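Local coordinates for nucleotide-binding protein, universal stress protein UspA family (Lactobacillus plantarum, PDB 3S3T) that binds ATP as a member of the universal stress protein UspA family and probably takes part in the stress response, at residues A[40-45]-A[62-67]; A[6-11]-A[32-37]; A[27-32]-A[81-86]. All coordinates share one frame; numbering follows the deposited sequence.

Contact 1 (A[40-45]-A[62-67]); sequences YVVDDS and AEAAHA. With ATP (adenosine-5'-triphosphate), chain I.
E63 and A67, one helical turn apart, meet the ring of Y40 from two directions. They belong to helix 53-78, which packs on strand 35-43 of the parallel sheet in this Rossmann-like universal stress protein fold. The axes of strand 40-43 and helix 62-67 run nearly antiparallel, at 168°, and approach to 9.0 Å. E63 reaches the strand with an extended chain. Its OE2 lies at the edge of the Y40 ring and accepts a hydrogen bond from Y40 OH at 2.7 Å, on the lone pair turned away from OE1. Ring and carboxylate planes stand 86° apart. Water 1 also donates to OE2. The same water donates to V41 O and accepts from D43 N, and water 2 joins E63 OE1 to D43 O. The buried carboxylate is thus tied directly to the tyrosine and, through two waters, to the strand backbone. The next residue, A64, sets its CB 4.1 Å from V42 CG2. A67 then places its CB over one face of the Y40 ring, 3.7 Å from the centroid, as a CH-pi contact. Y40 turns its ring to the helix with CG anti to the backbone N (chi1 -174°). V41 points away from the helix, and its backbone reads the adenine edge of ATP: V41 N donates to N1 at 3.0 Å, and N6 donates to V41 O at 2.8 Å.

Contact 2 (A[6-11]-A[32-37]); sequences TNILVP and HQANLT. With ATP (adenosine-5'-triphosphate), chain I.
Strands 7-11 and 35-43 are the two parallel strands of a beta-alpha-beta unit, and I8 sits between N35 and T37 across them. I8 N donates to N35 O at 2.8 Å, and I8 O accepts from T37 N. N35 N to T6 O and V10 N to T37 O extend the ladder. N7 and N35 share one face of the sheet. Both hold CG anti to the carbonyl carbon (chi1 -69° and -59°), which lays their amides alongside each other. N35 ND2 donates to N7 OD1 at 3.0 Å with a nearly straight N-H (175°), and N7 OD1 lies in the plane of the N35 amide. N35 OD1 is taken by N85 ND2, and N7 ND2 donates to T6 OG1. A leucine in place of N7 would probably leave N35 ND2 without this acceptor and T6 OG1 without this donor. Helix 16-32 connects the strands and packs on the other face, against I8, V10 and L36. There I8 CD1 touches A34 CB at 3.8 Å, and L36 CD1 lies against I8 CG2 and V10 CG1. On the N7 face, L9 CD1 meets T37 CG2 at 3.8 Å. At the C-terminal end of strand 7-11, P11 O accepts from ATP O2' at 2.7 Å.

Contact 3 (A[27-32]-A[81-86]); sequences NIAQRH and TSAPNL
The backbones of Q30 and A83 come within 3.9 Å at their CA atoms, where the last turns of helix 16-32 meet the irregular loop 81-86. This loop leads from helix 53-78 into strand 87-93, an outermost strand of the parallel sheet within the chain. The contact therefore joins two connections of the alpha/beta fold, far along the chain from each other. Q30 carries most of it. Its side chain is extended, with CG anti to the backbone N (chi1 157°), and this takes the amide along the loop to S82. There Q30 OE1 accepts a rather long hydrogen bond from S82 N, at 3.3 Å. The donor sits above the carbonyl plane, 44° out of it. S82 OG lies 2.9 Å from the same Q30 OE1. T81 CB approaches this oxygen too, at 3.6 Å. The loop is shaped here by an ST turn, in which T81 OG1 accepts from A83 N. The threonine hydroxyl is also hydrogen-bonded to V78 O, so it ties the turn to the end of helix 53-78. Away from the polar end of Q30 the contact is apolar. A29 CB faces A83 CB at 4.3 Å, and V26, one turn earlier on the helix, touches A83 and T81. Both alanines are buried, and their small side chains are consistent with the close approach of the helix and loop backbones. P84 comes next along the loop and rests on the helix backbone, with its CD 3.9 Å from A29 O.

Contacts 2 and 3 are neighbours, with centres about 8 Å apart. They share H32, where helix 16-32 ends, and their segments alternate along the chain. P84 packs on Q33 and A34, and Q33 NE2 probably bonds to S82 O. Contact 1 lies on the opposite side of the chain's centre, its centre about 22 Å from that of contact 2 and 26 Å from that of contact 3. It opens after contact 2 closes and is nested within the loop closed by contact 3. Strands 7-11 and 35-43 are neighbours in the parallel sheet. Toward their C-terminal ends, P11 and V41 hold ATP, while contact 3 joins helix and loop far from the nucleotide.

Contact 1 (A[40-45]-A[62-67])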
loop_
_atom_site.group_PDB
_atom_site.type_symbol
_atom_site.label_atom_id
_atom_site.label_comp_id
_atom_site.label_asym_id
_atom_site.label_seq_id
_atom_site.Cartn_x
_atom_site.Cartn_y
_atom_site.Cartn_z
ATOM N N TYR A 40 -7.961 -13.584 18.374
ATOM C CA TYR A 40 -7.879 -12.168 18.792
ATOM C C TYR A 40 -6.482 -11.859 19.294
ATOM O O TYR A 40 -5.976 -12.529 20.208
ATOM C CB TYR A 40 -8.892 -11.905 19.913
ATOM C CG TYR A 40 -9.024 -10.452 20.341
ATOM C CD1 TYR A 40 -8.046 -9.826 21.116
ATOM C CD2 TYR A 40 -10.149 -9.700 19.982
ATOM C CE1 TYR A 40 -8.168 -8.484 21.473
ATOM C CE2 TYR A 40 -10.296 -8.360 20.390
ATOM C CZ TYR A 40 -9.328 -7.768 21.100
ATOM O OH TYR A 40 -9.520 -6.466 21.459
ATOM N N VAL A 41 -5.847 -10.838 18.730
ATOM C CA VAL A 41 -4.543 -10.421 19.219
ATOM C C VAL A 41 -4.616 -9.183 20.102
ATOM O O VAL A 41 -5.055 -8.117 19.667
ATOM C CB VAL A 41 -3.537 -10.187 18.079
ATOM C CG1 VAL A 41 -2.093 -10.005 18.677
ATOM C CG2 VAL A 41 -3.529 -11.373 17.123
ATOM N N VAL A 42 -4.161 -9.335 21.352
ATOM C CA VAL A 42 -4.062 -8.214 22.292
ATOM C C VAL A 42 -2.770 -7.440 21.977
ATOM O O VAL A 42 -1.646 -7.940 22.184
ATOM C CB VAL A 42 -4.022 -8.701 23.760
ATOM C CG1 VAL A 42 -3.902 -7.536 24.707
ATOM C CG2 VAL A 42 -5.209 -9.570 24.118
ATOM N N ASP A 43 -2.907 -6.209 21.506
ATOM C CA ASP A 43 -1.730 -5.443 21.103
ATOM C C ASP A 43 -0.980 -5.003 22.346
ATOM O O ASP A 43 -1.473 -4.177 23.107
ATOM C CB ASP A 43 -2.139 -4.218 20.287
ATOM C CG ASP A 43 -0.951 -3.501 19.666
ATOM O OD1 ASP A 43 0.189 -3.590 20.150
ATOM O OD2 ASP A 43 -1.187 -2.846 18.654
ATOM N N ASP A 44 0.219 -5.527 22.517
ATOM C CA ASP A 44 1.037 -5.263 23.673
ATOM C C ASP A 44 2.215 -4.324 23.380
ATOM O O ASP A 44 3.167 -4.304 24.142
ATOM C CB ASP A 44 1.539 -6.585 24.286
ATOM C CG ASP A 44 2.508 -7.342 23.399
ATOM O OD1 ASP A 44 2.850 -6.884 22.281
ATOM O OD2 ASP A 44 2.952 -8.421 23.862
ATOM N N SER A 45 2.135 -3.551 22.289
ATOM C CA SER A 45 3.281 -2.751 21.797
ATOM C C SER A 45 3.379 -1.334 22.377
ATOM O O SER A 45 4.342 -0.610 22.097
ATOM C CB SER A 45 3.288 -2.716 20.259
ATOM O OG SER A 45 2.188 -1.985 19.727
ATOM N N ALA A 62 -7.788 -6.827 30.921
ATOM C CA ALA A 62 -9.211 -6.499 30.767
ATOM C C ALA A 62 -9.592 -6.677 29.304
ATOM O O ALA A 62 -10.645 -7.218 28.988
ATOM C CB ALA A 62 -9.543 -5.053 31.241
ATOM N N GLU A 63 -8.747 -6.219 28.401
ATOM C CA GLU A 63 -9.058 -6.383 26.972
ATOM C C GLU A 63 -9.188 -7.871 26.625
ATOM O O GLU A 63 -10.132 -8.285 25.925
ATOM C CB GLU A 63 -7.989 -5.726 26.100
ATOM C CG GLU A 63 -8.179 -5.993 24.613
ATOM C CD GLU A 63 -7.176 -5.224 23.738
ATOM O OE1 GLU A 63 -6.235 -4.592 24.283
ATOM O OE2 GLU A 63 -7.318 -5.285 22.504
ATOM N N ALA A 64 -8.217 -8.644 27.093
ATOM C CA ALA A 64 -8.190 -10.111 26.938
ATOM C C ALA A 64 -9.466 -10.772 27.494
ATOM O O ALA A 64 -10.026 -11.655 26.873
ATOM C CB ALA A 64 -6.933 -10.702 27.645
ATOM N N ALA A 65 -9.928 -10.318 28.654
ATOM C CA ALA A 65 -11.112 -10.900 29.254
ATOM C C ALA A 65 -12.355 -10.611 28.414
ATOM O O ALA A 65 -13.181 -11.475 28.224
ATOM C CB ALA A 65 -11.282 -10.438 30.740
ATOM N N HIS A 66 -12.455 -9.396 27.885
ATOM C CA HIS A 66 -13.527 -9.031 26.969
ATOM C C HIS A 66 -13.509 -9.891 25.705
ATOM O O HIS A 66 -14.536 -10.379 25.276
ATOM C CB HIS A 66 -13.411 -7.562 26.574
ATOM C CG HIS A 66 -14.433 -7.131 25.558
ATOM N ND1 HIS A 66 -15.770 -6.950 25.876
ATOM C CD2 HIS A 66 -14.323 -6.872 24.233
ATOM C CE1 HIS A 66 -16.432 -6.586 24.791
ATOM N NE2 HIS A 66 -15.577 -6.526 23.781
ATOM N N ALA A 67 -12.343 -10.015 25.099
ATOM C CA ALA A 67 -12.151 -10.913 23.958
ATOM C C ALA A 67 -12.604 -12.363 24.276
ATOM O O ALA A 67 -13.237 -13.039 23.442
ATOM C CB ALA A 67 -10.677 -10.900 23.554
HETATM P PG ATP I . -5.895 0.685 11.022
HETATM O O1G ATP I . -5.514 -0.199 12.188
HETATM O O2G ATP I . -6.025 2.124 11.418
HETATM O O3G ATP I . -5.019 0.574 9.782
HETATM P PB ATP I . -8.585 -0.469 11.232
HETATM O O1B ATP I . -9.877 0.177 10.820
HETATM O O2B ATP I . -8.337 -0.691 12.685
HETATM O O3B ATP I . -7.404 0.362 10.548
HETATM P PA ATP I . -7.599 -3.134 10.625
HETATM O O1A ATP I . -6.810 -3.082 11.897
HETATM O O2A ATP I . -6.813 -3.381 9.403
HETATM O O3A ATP I . -8.512 -1.855 10.394
HETATM O "O5'" ATP I . -8.689 -4.343 10.839
HETATM C "C5'" ATP I . -9.134 -5.080 9.701
HETATM C "C4'" ATP I . -9.405 -6.536 10.091
HETATM O "O4'" ATP I . -8.168 -7.015 10.605
HETATM C "C3'" ATP I . -10.404 -6.705 11.223
HETATM O "O3'" ATP I . -11.750 -6.705 10.775
HETATM C "C2'" ATP I . -9.908 -8.009 11.797
HETATM O "O2'" ATP I . -10.399 -9.045 10.957
HETATM C "C1'" ATP I . -8.393 -7.916 11.678
HETATM N N9 ATP I . -7.775 -7.433 12.911
HETATM C C8 ATP I . -7.473 -6.138 13.239
HETATM N N7 ATP I . -6.934 -6.069 14.478
HETATM C C5 ATP I . -6.896 -7.326 14.934
HETATM C C6 ATP I . -6.470 -7.952 16.180
HETATM N N6 ATP I . -5.965 -7.169 17.155
HETATM N N1 ATP I . -6.588 -9.322 16.302
HETATM C C2 ATP I . -7.099 -10.047 15.295
HETATM N N3 ATP I . -7.554 -9.546 14.138
HETATM C C4 ATP I . -7.458 -8.216 13.920
HETATM O O HOH W 1 -5.566 -5.560 20.504
HETATM O O HOH W 2 -4.142 -3.075 23.177
#

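Contact 2 (A[6-11]-A[32-37])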
loop_
_atom_site.group_PDB
_atom_site.type_symbol
_atom_site.label_atom_id
_atom_site.label_comp_id
_atom_site.label_asym_id
_atom_site.label_seq_id
_atom_site.Cartn_x
_atom_site.Cartn_y
_atom_site.Cartn_z
ATOM N N THR A 6 -9.269 -26.722 4.244
ATOM C CA THR A 6 -9.178 -27.659 5.346
ATOM C C THR A 6 -9.030 -26.990 6.734
ATOM O O THR A 6 -9.404 -27.587 7.739
ATOM C CB THR A 6 -7.977 -28.573 5.174
ATOM O OG1 THR A 6 -6.778 -27.795 5.262
ATOM C CG2 THR A 6 -8.031 -29.311 3.833
ATOM N N ASN A 7 -8.463 -25.777 6.782
ATOM C CA ASN A 7 -8.067 -25.132 8.036
ATOM C C ASN A 7 -8.097 -23.624 7.875
ATOM O O ASN A 7 -7.153 -23.054 7.337
ATOM C CB ASN A 7 -6.634 -25.567 8.405
ATOM C CG ASN A 7 -6.552 -27.017 8.796
ATOM O OD1 ASN A 7 -6.846 -27.361 9.933
ATOM N ND2 ASN A 7 -6.138 -27.872 7.867
ATOM N N ILE A 8 -9.169 -22.994 8.337
ATOM C CA ILE A 8 -9.425 -21.560 8.141
ATOM C C ILE A 8 -9.090 -20.760 9.402
ATOM O O ILE A 8 -9.357 -21.213 10.509
ATOM C CB ILE A 8 -10.924 -21.324 7.782
ATOM C CG1 ILE A 8 -11.315 -22.135 6.532
ATOM C CG2 ILE A 8 -11.266 -19.809 7.549
ATOM C CD1 ILE A 8 -12.822 -22.152 6.219
ATOM N N LEU A 9 -8.516 -19.569 9.208
ATOM C CA LEU A 9 -8.178 -18.659 10.274
ATOM C C LEU A 9 -8.991 -17.395 10.069
ATOM O O LEU A 9 -9.067 -16.862 8.948
ATOM C CB LEU A 9 -6.681 -18.303 10.250
ATOM C CG LEU A 9 -6.192 -17.377 11.377
ATOM C CD1 LEU A 9 -6.338 -17.968 12.771
ATOM C CD2 LEU A 9 -4.736 -17.052 11.127
ATOM N N VAL A 10 -9.659 -16.958 11.126
ATOM C CA VAL A 10 -10.371 -15.698 11.107
ATOM C C VAL A 10 -9.862 -14.820 12.270
ATOM O O VAL A 10 -10.291 -14.960 13.397
ATOM C CB VAL A 10 -11.904 -15.839 11.077
ATOM C CG1 VAL A 10 -12.469 -16.668 12.245
ATOM C CG2 VAL A 10 -12.522 -14.439 11.003
ATOM N N PRO A 11 -8.898 -13.928 11.973
ATOM C CA PRO A 11 -8.472 -12.997 12.999
ATOM C C PRO A 11 -9.594 -11.989 13.257
ATOM O O PRO A 11 -10.136 -11.410 12.305
ATOM C CB PRO A 11 -7.204 -12.361 12.399
ATOM C CG PRO A 11 -6.769 -13.280 11.320
ATOM C CD PRO A 11 -8.075 -13.810 10.769
ATOM N N HIS A 32 -17.142 -26.164 3.462
ATOM C CA HIS A 32 -15.951 -26.937 3.141
ATOM C C HIS A 32 -15.700 -28.020 4.188
ATOM O O HIS A 32 -14.780 -28.841 4.058
ATOM C CB HIS A 32 -14.753 -25.991 3.052
ATOM C CG HIS A 32 -14.763 -25.120 1.840
ATOM N ND1 HIS A 32 -13.959 -25.362 0.743
ATOM C CD2 HIS A 32 -15.471 -24.003 1.548
ATOM C CE1 HIS A 32 -14.177 -24.433 -0.174
ATOM N NE2 HIS A 32 -15.107 -23.611 0.283
ATOM N N GLN A 33 -16.524 -27.993 5.231
ATOM C CA GLN A 33 -16.338 -28.799 6.422
ATOM C C GLN A 33 -14.903 -28.686 6.931
ATOM O O GLN A 33 -14.229 -29.686 7.189
ATOM C CB GLN A 33 -16.761 -30.244 6.168
ATOM C CG GLN A 33 -18.277 -30.365 5.989
ATOM C CD GLN A 33 -19.021 -30.217 7.286
ATOM O OE1 GLN A 33 -19.054 -31.126 8.096
ATOM N NE2 GLN A 33 -19.629 -29.079 7.494
ATOM N N ALA A 34 -14.469 -27.443 7.073
ATOM C CA ALA A 34 -13.096 -27.117 7.433
ATOM C C ALA A 34 -12.963 -26.867 8.914
ATOM O O ALA A 34 -13.912 -26.498 9.583
ATOM C CB ALA A 34 -12.607 -25.926 6.628
ATOM N N ASN A 35 -11.764 -27.059 9.442
ATOM C CA ASN A 35 -11.504 -26.618 10.795
ATOM C C ASN A 35 -11.500 -25.092 10.773
ATOM O O ASN A 35 -11.118 -24.471 9.752
ATOM C CB ASN A 35 -10.184 -27.181 11.334
ATOM C CG ASN A 35 -10.145 -28.703 11.337
ATOM O OD1 ASN A 35 -11.102 -29.375 11.727
ATOM N ND2 ASN A 35 -9.028 -29.252 10.884
ATOM N N LEU A 36 -11.971 -24.482 11.861
ATOM C CA LEU A 36 -12.033 -23.038 11.984
ATOM C C LEU A 36 -11.338 -22.593 13.260
ATOM O O LEU A 36 -11.536 -23.200 14.301
ATOM C CB LEU A 36 -13.495 -22.548 11.948
ATOM C CG LEU A 36 -13.760 -21.038 11.971
ATOM C CD1 LEU A 36 -13.044 -20.342 10.838
ATOM C CD2 LEU A 36 -15.275 -20.767 11.935
ATOM N N THR A 37 -10.479 -21.558 13.150
ATOM C CA THR A 37 -9.856 -20.942 14.319
ATOM C C THR A 37 -10.132 -19.423 14.301
ATOM O O THR A 37 -9.837 -18.781 13.299
ATOM C CB THR A 37 -8.335 -21.139 14.293
ATOM O OG1 THR A 37 -8.061 -22.543 14.405
ATOM C CG2 THR A 37 -7.639 -20.381 15.474
HETATM P PG ATP I . -5.895 0.685 11.022
HETATM O O1G ATP I . -5.514 -0.199 12.188
HETATM O O2G ATP I . -6.025 2.124 11.418
HETATM O O3G ATP I . -5.019 0.574 9.782
HETATM P PB ATP I . -8.585 -0.469 11.232
HETATM O O1B ATP I . -9.877 0.177 10.820
HETATM O O2B ATP I . -8.337 -0.691 12.685
HETATM O O3B ATP I . -7.404 0.362 10.548
HETATM P PA ATP I . -7.599 -3.134 10.625
HETATM O O1A ATP I . -6.810 -3.082 11.897
HETATM O O2A ATP I . -6.813 -3.381 9.403
HETATM O O3A ATP I . -8.512 -1.855 10.394
HETATM O "O5'" ATP I . -8.689 -4.343 10.839
HETATM C "C5'" ATP I . -9.134 -5.080 9.701
HETATM C "C4'" ATP I . -9.405 -6.536 10.091
HETATM O "O4'" ATP I . -8.168 -7.015 10.605
HETATM C "C3'" ATP I . -10.404 -6.705 11.223
HETATM O "O3'" ATP I . -11.750 -6.705 10.775
HETATM C "C2'" ATP I . -9.908 -8.009 11.797
HETATM O "O2'" ATP I . -10.399 -9.045 10.957
HETATM C "C1'" ATP I . -8.393 -7.916 11.678
HETATM N N9 ATP I . -7.775 -7.433 12.911
HETATM C C8 ATP I . -7.473 -6.138 13.239
HETATM N N7 ATP I . -6.934 -6.069 14.478
HETATM C C5 ATP I . -6.896 -7.326 14.934
HETATM C C6 ATP I . -6.470 -7.952 16.180
HETATM N N6 ATP I . -5.965 -7.169 17.155
HETATM N N1 ATP I . -6.588 -9.322 16.302
HETATM C C2 ATP I . -7.099 -10.047 15.295
HETATM N N3 ATP I . -7.554 -9.546 14.138
HETATM C C4 ATP I . -7.458 -8.216 13.920
HETATM O O HOH W 3 -8.465 -23.711 12.007
#

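Contact 3 (A[27-32]-A[81-86])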
loop_
_atom_site.group_PDB
_atom_site.type_symbol
_atom_site.label_atom_id
_atom_site.label_comp_id
_atom_site.label_asym_id
_atom_site.label_seq_id
_atom_site.Cartn_x
_atom_site.Cartn_y
_atom_site.Cartn_z
ATOM N N ASN A 27 -19.649 -19.680 7.802
ATOM C CA ASN A 27 -20.327 -20.078 6.579
ATOM C C ASN A 27 -19.387 -20.874 5.628
ATOM O O ASN A 27 -19.742 -21.922 5.079
ATOM C CB ASN A 27 -20.806 -18.788 5.938
ATOM C CG ASN A 27 -21.795 -18.997 4.844
ATOM O OD1 ASN A 27 -22.056 -20.128 4.399
ATOM N ND2 ASN A 27 -22.395 -17.890 4.397
ATOM N N ILE A 28 -18.176 -20.377 5.452
ATOM C CA ILE A 28 -17.194 -21.039 4.602
ATOM C C ILE A 28 -16.803 -22.369 5.243
ATOM O O ILE A 28 -16.719 -23.388 4.554
ATOM C CB ILE A 28 -15.930 -20.158 4.423
ATOM C CG1 ILE A 28 -16.271 -18.839 3.715
ATOM C CG2 ILE A 28 -14.866 -20.881 3.571
ATOM C CD1 ILE A 28 -15.119 -17.812 3.718
ATOM N N ALA A 29 -16.595 -22.335 6.559
ATOM C CA ALA A 29 -16.211 -23.501 7.325
ATOM C C ALA A 29 -17.257 -24.631 7.164
ATOM O O ALA A 29 -16.904 -25.769 6.843
ATOM C CB ALA A 29 -16.013 -23.125 8.788
ATOM N N GLN A 30 -18.528 -24.279 7.360
ATOM C CA GLN A 30 -19.668 -25.182 7.145
ATOM C C GLN A 30 -19.634 -25.777 5.738
ATOM O O GLN A 30 -19.823 -26.979 5.586
ATOM C CB GLN A 30 -21.006 -24.449 7.404
ATOM C CG GLN A 30 -22.233 -25.054 6.712
ATOM C CD GLN A 30 -23.534 -24.545 7.291
ATOM O OE1 GLN A 30 -23.647 -24.304 8.504
ATOM N NE2 GLN A 30 -24.534 -24.376 6.426
ATOM N N ARG A 31 -19.386 -24.957 4.717
ATOM C CA ARG A 31 -19.441 -25.459 3.326
ATOM C C ARG A 31 -18.335 -26.426 2.943
ATOM O O ARG A 31 -18.562 -27.363 2.169
ATOM C CB ARG A 31 -19.380 -24.320 2.333
ATOM C CG ARG A 31 -20.685 -23.977 1.737
ATOM C CD ARG A 31 -20.463 -22.827 0.756
ATOM N NE ARG A 31 -21.695 -22.355 0.123
ATOM C CZ ARG A 31 -22.748 -21.841 0.770
ATOM N NH1 ARG A 31 -22.780 -21.758 2.100
ATOM N NH2 ARG A 31 -23.799 -21.409 0.074
ATOM N N HIS A 32 -17.142 -26.164 3.462
ATOM C CA HIS A 32 -15.951 -26.937 3.141
ATOM C C HIS A 32 -15.700 -28.020 4.188
ATOM O O HIS A 32 -14.780 -28.841 4.058
ATOM C CB HIS A 32 -14.753 -25.991 3.052
ATOM C CG HIS A 32 -14.763 -25.120 1.840
ATOM N ND1 HIS A 32 -13.959 -25.362 0.743
ATOM C CD2 HIS A 32 -15.471 -24.003 1.548
ATOM C CE1 HIS A 32 -14.177 -24.433 -0.174
ATOM N NE2 HIS A 32 -15.107 -23.611 0.283
ATOM N N THR A 81 -24.709 -24.363 14.055
ATOM C CA THR A 81 -24.453 -24.578 12.629
ATOM C C THR A 81 -23.835 -25.960 12.396
ATOM O O THR A 81 -23.503 -26.679 13.344
ATOM C CB THR A 81 -23.441 -23.513 12.059
ATOM O OG1 THR A 81 -22.096 -23.862 12.446
ATOM C CG2 THR A 81 -23.795 -22.087 12.544
ATOM N N SER A 82 -23.625 -26.299 11.123
ATOM C CA SER A 82 -23.048 -27.586 10.761
ATOM C C SER A 82 -21.544 -27.492 10.553
ATOM O O SER A 82 -20.930 -28.437 10.077
ATOM C CB SER A 82 -23.757 -28.161 9.524
ATOM O OG SER A 82 -23.731 -27.224 8.454
ATOM N N ALA A 83 -20.951 -26.369 10.947
ATOM C CA ALA A 83 -19.512 -26.185 10.891
ATOM C C ALA A 83 -18.905 -27.173 11.872
ATOM O O ALA A 83 -19.409 -27.329 12.962
ATOM C CB ALA A 83 -19.121 -24.735 11.252
ATOM N N PRO A 84 -17.820 -27.853 11.481
ATOM C CA PRO A 84 -17.322 -28.943 12.318
ATOM C C PRO A 84 -16.821 -28.531 13.688
ATOM O O PRO A 84 -16.983 -29.294 14.628
ATOM C CB PRO A 84 -16.158 -29.525 11.514
ATOM C CG PRO A 84 -16.152 -28.863 10.230
ATOM C CD PRO A 84 -17.198 -27.831 10.150
ATOM N N ASN A 85 -16.201 -27.353 13.813
ATOM C CA ASN A 85 -15.661 -26.955 15.115
ATOM C C ASN A 85 -15.265 -25.481 15.194
ATOM O O ASN A 85 -15.330 -24.763 14.222
ATOM C CB ASN A 85 -14.425 -27.820 15.453
ATOM C CG ASN A 85 -13.398 -27.810 14.347
ATOM O OD1 ASN A 85 -12.874 -26.739 13.948
ATOM N ND2 ASN A 85 -13.146 -28.985 13.781
ATOM N N LEU A 86 -14.819 -25.064 16.372
ATOM C CA LEU A 86 -14.202 -23.759 16.526
ATOM C C LEU A 86 -13.163 -23.892 17.626
ATOM O O LEU A 86 -13.473 -24.341 18.746
ATOM C CB LEU A 86 -15.221 -22.672 16.890
ATOM C CG LEU A 86 -14.625 -21.268 17.030
ATOM C CD1 LEU A 86 -14.276 -20.710 15.638
ATOM C CD2 LEU A 86 -15.569 -20.339 17.822
#